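Local coordinates for protein peptide chain release factor subunit 1 (Aeropyrum pernix, PDB 3AGK) that probably directs the termination of translation at the stop codons UAA, UAG and UGA, working with a GTP-binding partner subunit, at residues A[144-157]-A[198-210]. Sequence-based numbering, arbitrary orientation.
Sequences GIIIVERDQATIGL and FFKKVGEEASNLL
With CG turned anti to the backbone N (chi1 -179°), Phe198 stands up from the helix and sets its ring under the type I turn from Glu149 to Gln152. The outer rim of the ring meets turn backbone: Phe198 CE2 lies 3.2 Å from Gln152 N, and Phe198 CD2 3.3 Å from Arg150 O. The carbonyl carbon of Asp151 sits over one face, offset toward the rim; on the opposite face sits CG2 of Val202, while Ala153 N lies at the edge. Phe199, its CG beside the backbone N instead (chi1 -77°), crosses Val148 obliquely, CE1 3.5 Å from Val148 CG1, and has Glu149 O at its edge; Tyr239 meets this ring edge-to-face. Replacing Phe198 by an alanine removes the ring between the turn backbone and Val202 CG2, and is likely to open a gap at the turn end of the hairpin. The two strands are a beta hairpin of the mixed sheet in eRF1 domain 2, and helix 188-215 packs along one face; its segment 198-210 runs 10° from the direction of strand 152-157 and nearly antiparallel to strand 144-149. Helix 259-269 covers the other face, giving an alpha/beta/alpha sandwich. Farther along, Ala153 CB lies 3.7 Å from Val202 CG2, and the side chains of Val202 and Ile146 slide past each other. The small Ala206 brings helix and hairpin close: Ile155 CD1 reaches Ala206 N at 3.4 Å, and Ile146 CD1 touches Ala206 CB at 3.7 Å. CD1 of Ile155 also lies against the aliphatic CG of Glu205, whereas Ile155 CG2 meets Leu209 CD1 and Leu210 CD2, each at 4.1 Å. No hydrogen bond joins hairpin and helix; at the Gly144 end, Leu210 CG faces the glycine CA.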
loop_
_atom_site.group_PDB
_atom_site.type_symbol
_atom_site.label_atom_id
_atom_site.label_comp_id
_atom_site.label_asym_id
_atom_site.label_seq_id
_atom_site.Cartn_x
_atom_site.Cartn_y
_atom_site.Cartn_z
ATOM N N GLY A 144 -7.634 -9.336 1.492
ATOM C CA GLY A 144 -8.884 -8.600 1.604
ATOM C C GLY A 144 -9.644 -9.128 2.808
ATOM O O GLY A 144 -9.538 -10.293 3.162
ATOM N N ILE A 145 -10.384 -8.258 3.475
ATOM C CA ILE A 145 -11.191 -8.665 4.620
ATOM C C ILE A 145 -12.596 -8.077 4.474
ATOM O O ILE A 145 -12.751 -6.876 4.195
ATOM C CB ILE A 145 -10.576 -8.187 5.940
ATOM C CG1 ILE A 145 -9.091 -8.550 5.983
ATOM C CG2 ILE A 145 -11.348 -8.768 7.160
ATOM C CD1 ILE A 145 -8.266 -7.519 6.678
ATOM N N ILE A 146 -13.598 -8.938 4.632
ATOM C CA ILE A 146 -15.002 -8.530 4.650
ATOM C C ILE A 146 -15.599 -8.947 5.996
ATOM O O ILE A 146 -15.640 -10.129 6.319
ATOM C CB ILE A 146 -15.813 -9.158 3.486
ATOM C CG1 ILE A 146 -15.159 -8.830 2.142
ATOM C CG2 ILE A 146 -17.252 -8.651 3.489
ATOM C CD1 ILE A 146 -15.525 -9.784 1.005
ATOM N N ILE A 147 -15.999 -7.956 6.794
ATOM C CA ILE A 147 -16.780 -8.173 8.013
ATOM C C ILE A 147 -18.257 -7.987 7.677
ATOM O O ILE A 147 -18.652 -6.946 7.148
ATOM C CB ILE A 147 -16.374 -7.194 9.141
ATOM C CG1 ILE A 147 -14.866 -7.273 9.406
ATOM C CG2 ILE A 147 -17.146 -7.497 10.423
ATOM C CD1 ILE A 147 -14.390 -6.194 10.333
ATOM N N VAL A 148 -19.060 -9.006 7.952
ATOM C CA VAL A 148 -20.453 -8.983 7.530
ATOM C C VAL A 148 -21.391 -9.149 8.703
ATOM O O VAL A 148 -21.202 -10.028 9.549
ATOM C CB VAL A 148 -20.812 -10.128 6.557
ATOM C CG1 VAL A 148 -22.158 -9.813 5.890
ATOM C CG2 VAL A 148 -19.740 -10.330 5.519
ATOM N N GLU A 149 -22.408 -8.302 8.728
ATOM C CA GLU A 149 -23.553 -8.473 9.598
ATOM C C GLU A 149 -24.778 -8.308 8.718
ATOM O O GLU A 149 -24.689 -7.774 7.611
ATOM C CB GLU A 149 -23.581 -7.398 10.681
ATOM C CG GLU A 149 -22.679 -7.678 11.848
ATOM C CD GLU A 149 -22.823 -6.642 12.946
ATOM O OE1 GLU A 149 -23.768 -6.765 13.760
ATOM O OE2 GLU A 149 -21.989 -5.715 12.999
ATOM N N ARG A 150 -25.920 -8.755 9.215
ATOM C CA ARG A 150 -27.178 -8.659 8.470
ATOM C C ARG A 150 -27.441 -7.240 7.972
ATOM O O ARG A 150 -28.020 -7.049 6.898
ATOM C CB ARG A 150 -28.338 -9.087 9.364
ATOM C CG ARG A 150 -28.722 -8.016 10.376
ATOM C CD ARG A 150 -29.438 -8.588 11.587
ATOM N NE ARG A 150 -30.804 -8.998 11.280
ATOM C CZ ARG A 150 -31.884 -8.548 11.916
ATOM N NH1 ARG A 150 -31.766 -7.669 12.903
ATOM N NH2 ARG A 150 -33.083 -8.978 11.564
ATOM N N ASP A 151 -27.027 -6.239 8.746
ATOM C CA ASP A 151 -27.363 -4.853 8.409
ATOM C C ASP A 151 -26.164 -3.900 8.437
ATOM O O ASP A 151 -26.339 -2.675 8.509
ATOM C CB ASP A 151 -28.439 -4.333 9.368
ATOM C CG ASP A 151 -27.903 -4.144 10.767
ATOM O OD1 ASP A 151 -26.813 -4.683 11.050
ATOM O OD2 ASP A 151 -28.552 -3.465 11.578
ATOM N N GLN A 152 -24.950 -4.450 8.378
ATOM C CA GLN A 152 -23.741 -3.626 8.454
ATOM C C GLN A 152 -22.495 -4.405 8.016
ATOM O O GLN A 152 -22.394 -5.606 8.247
ATOM C CB GLN A 152 -23.573 -3.132 9.882
ATOM C CG GLN A 152 -22.487 -2.116 10.100
ATOM C CD GLN A 152 -22.383 -1.729 11.567
ATOM O OE1 GLN A 152 -21.549 -0.915 11.945
ATOM N NE2 GLN A 152 -23.229 -2.326 12.402
ATOM N N ALA A 153 -21.551 -3.720 7.379
ATOM C CA ALA A 153 -20.378 -4.389 6.836
ATOM C C ALA A 153 -19.154 -3.478 6.794
ATOM O O ALA A 153 -19.285 -2.267 6.744
ATOM C CB ALA A 153 -20.672 -4.938 5.450
ATOM N N THR A 154 -17.967 -4.085 6.830
ATOM C CA THR A 154 -16.705 -3.374 6.656
ATOM C C THR A 154 -15.858 -4.113 5.622
ATOM O O THR A 154 -15.702 -5.339 5.690
ATOM C CB THR A 154 -15.908 -3.294 7.992
ATOM O OG1 THR A 154 -16.689 -2.610 8.979
ATOM C CG2 THR A 154 -14.547 -2.568 7.806
ATOM N N ILE A 155 -15.316 -3.378 4.659
ATOM C CA ILE A 155 -14.360 -3.949 3.722
ATOM C C ILE A 155 -12.967 -3.348 3.999
ATOM O O ILE A 155 -12.811 -2.127 4.077
ATOM C CB ILE A 155 -14.817 -3.751 2.267
ATOM C CG1 ILE A 155 -16.225 -4.326 2.114
ATOM C CG2 ILE A 155 -13.840 -4.427 1.276
ATOM C CD1 ILE A 155 -16.912 -3.930 0.850
ATOM N N GLY A 156 -11.969 -4.213 4.202
ATOM C CA GLY A 156 -10.636 -3.754 4.549
ATOM C C GLY A 156 -9.559 -4.394 3.695
ATOM O O GLY A 156 -9.831 -5.295 2.899
ATOM N N LEU A 157 -8.329 -3.933 3.874
ATOM C CA LEU A 157 -7.216 -4.418 3.088
ATOM C C LEU A 157 -5.954 -4.498 3.940
ATOM O O LEU A 157 -5.592 -3.532 4.613
ATOM C CB LEU A 157 -6.984 -3.491 1.898
ATOM C CG LEU A 157 -5.919 -4.002 0.927
ATOM C CD1 LEU A 157 -6.337 -5.329 0.305
ATOM C CD2 LEU A 157 -5.652 -2.959 -0.138
ATOM N N PHE A 198 -29.058 -6.090 1.020
ATOM C CA PHE A 198 -27.835 -5.610 1.650
ATOM C C PHE A 198 -26.604 -6.490 1.283
ATOM O O PHE A 198 -25.522 -5.974 0.979
ATOM C CB PHE A 198 -28.002 -5.461 3.177
ATOM C CG PHE A 198 -26.766 -4.935 3.861
ATOM C CD1 PHE A 198 -26.361 -3.614 3.671
ATOM C CD2 PHE A 198 -25.978 -5.778 4.663
ATOM C CE1 PHE A 198 -25.214 -3.134 4.277
ATOM C CE2 PHE A 198 -24.822 -5.311 5.285
ATOM C CZ PHE A 198 -24.432 -3.988 5.090
ATOM N N PHE A 199 -26.779 -7.810 1.280
ATOM C CA PHE A 199 -25.671 -8.713 0.954
ATOM C C PHE A 199 -25.200 -8.540 -0.473
ATOM O O PHE A 199 -24.019 -8.725 -0.757
ATOM C CB PHE A 199 -26.045 -10.175 1.204
ATOM C CG PHE A 199 -26.027 -10.559 2.652
ATOM C CD1 PHE A 199 -25.539 -9.666 3.618
ATOM C CD2 PHE A 199 -26.494 -11.799 3.058
ATOM C CE1 PHE A 199 -25.526 -10.010 4.963
ATOM C CE2 PHE A 199 -26.485 -12.154 4.409
ATOM C CZ PHE A 199 -25.988 -11.253 5.366
ATOM N N LYS A 200 -26.120 -8.191 -1.371
ATOM C CA LYS A 200 -25.752 -7.913 -2.754
ATOM C C LYS A 200 -24.962 -6.620 -2.861
ATOM O O LYS A 200 -24.006 -6.545 -3.621
ATOM C CB LYS A 200 -26.988 -7.856 -3.673
ATOM C CG LYS A 200 -27.491 -9.234 -4.113
ATOM C CD LYS A 200 -28.941 -9.192 -4.643
ATOM C CE LYS A 200 -29.454 -10.610 -4.892
ATOM N NZ LYS A 200 -30.861 -10.669 -5.383
ATOM N N LYS A 201 -25.387 -5.600 -2.121
ATOM C CA LYS A 201 -24.629 -4.357 -2.030
ATOM C C LYS A 201 -23.198 -4.630 -1.497
ATOM O O LYS A 201 -22.220 -4.199 -2.089
ATOM C CB LYS A 201 -25.363 -3.363 -1.128
ATOM C CG LYS A 201 -24.870 -1.922 -1.215
ATOM C CD LYS A 201 -25.540 -1.038 -0.150
ATOM C CE LYS A 201 -26.991 -1.466 0.110
ATOM N NZ LYS A 201 -27.587 -0.860 1.355
ATOM N N VAL A 202 -23.091 -5.354 -0.385
ATOM C CA VAL A 202 -21.790 -5.713 0.180
ATOM C C VAL A 202 -20.969 -6.500 -0.833
ATOM O O VAL A 202 -19.794 -6.195 -1.068
ATOM C CB VAL A 202 -21.953 -6.528 1.475
ATOM C CG1 VAL A 202 -20.563 -6.914 2.097
ATOM C CG2 VAL A 202 -22.799 -5.738 2.467
ATOM N N GLY A 203 -21.599 -7.500 -1.445
ATOM C CA GLY A 203 -20.953 -8.305 -2.469
ATOM C C GLY A 203 -20.407 -7.489 -3.622
ATOM O O GLY A 203 -19.247 -7.651 -4.017
ATOM N N GLU A 204 -21.248 -6.610 -4.169
ATOM C CA GLU A 204 -20.827 -5.701 -5.236
ATOM C C GLU A 204 -19.717 -4.735 -4.819
ATOM O O GLU A 204 -18.736 -4.545 -5.540
ATOM C CB GLU A 204 -22.022 -4.901 -5.745
ATOM C CG GLU A 204 -22.893 -5.671 -6.710
ATOM C CD GLU A 204 -24.180 -4.924 -7.034
ATOM O OE1 GLU A 204 -24.238 -3.711 -6.727
ATOM O OE2 GLU A 204 -25.121 -5.559 -7.569
ATOM N N GLU A 205 -19.894 -4.108 -3.664
ATOM C CA GLU A 205 -18.890 -3.216 -3.129
ATOM C C GLU A 205 -17.539 -3.952 -2.966
ATOM O O GLU A 205 -16.513 -3.490 -3.458
ATOM C CB GLU A 205 -19.361 -2.665 -1.790
ATOM C CG GLU A 205 -18.582 -1.476 -1.347
ATOM C CD GLU A 205 -18.678 -0.342 -2.346
ATOM O OE1 GLU A 205 -17.730 -0.176 -3.150
ATOM O OE2 GLU A 205 -19.711 0.370 -2.332
ATOM N N ALA A 206 -17.558 -5.106 -2.299
ATOM C CA ALA A 206 -16.343 -5.897 -2.096
ATOM C C ALA A 206 -15.686 -6.237 -3.430
ATOM O O ALA A 206 -14.489 -6.023 -3.619
ATOM C CB ALA A 206 -16.660 -7.170 -1.321
ATOM N N SER A 207 -16.485 -6.760 -4.355
ATOM C CA SER A 207 -15.987 -7.124 -5.679
ATOM C C SER A 207 -15.361 -5.954 -6.459
ATOM O O SER A 207 -14.304 -6.113 -7.093
ATOM C CB SER A 207 -17.089 -7.805 -6.500
ATOM O OG SER A 207 -17.503 -9.027 -5.893
ATOM N N ASN A 208 -16.001 -4.786 -6.423
ATOM C CA ASN A 208 -15.428 -3.618 -7.086
ATOM C C ASN A 208 -14.070 -3.235 -6.498
ATOM O O ASN A 208 -13.170 -2.791 -7.217
ATOM C CB ASN A 208 -16.374 -2.427 -7.005
ATOM C CG ASN A 208 -17.587 -2.585 -7.905
ATOM O OD1 ASN A 208 -18.577 -1.886 -7.731
ATOM N ND2 ASN A 208 -17.516 -3.512 -8.869
ATOM N N LEU A 209 -13.932 -3.404 -5.188
ATOM C CA LEU A 209 -12.692 -3.043 -4.503
ATOM C C LEU A 209 -11.595 -4.101 -4.612
ATOM O O LEU A 209 -10.423 -3.766 -4.736
ATOM C CB LEU A 209 -12.974 -2.732 -3.036
ATOM C CG LEU A 209 -13.799 -1.458 -2.830
ATOM C CD1 LEU A 209 -14.384 -1.435 -1.441
ATOM C CD2 LEU A 209 -12.942 -0.210 -3.096
ATOM N N LEU A 210 -11.972 -5.375 -4.577
ATOM C CA LEU A 210 -10.985 -6.442 -4.382
ATOM C C LEU A 210 -10.617 -7.202 -5.661
ATOM O O LEU A 210 -9.466 -7.619 -5.833
ATOM C CB LEU A 210 -11.460 -7.419 -3.291
ATOM C CG LEU A 210 -11.048 -7.261 -1.813
ATOM C CD1 LEU A 210 -10.307 -5.958 -1.485
ATOM C CD2 LEU A 210 -12.214 -7.509 -0.840
#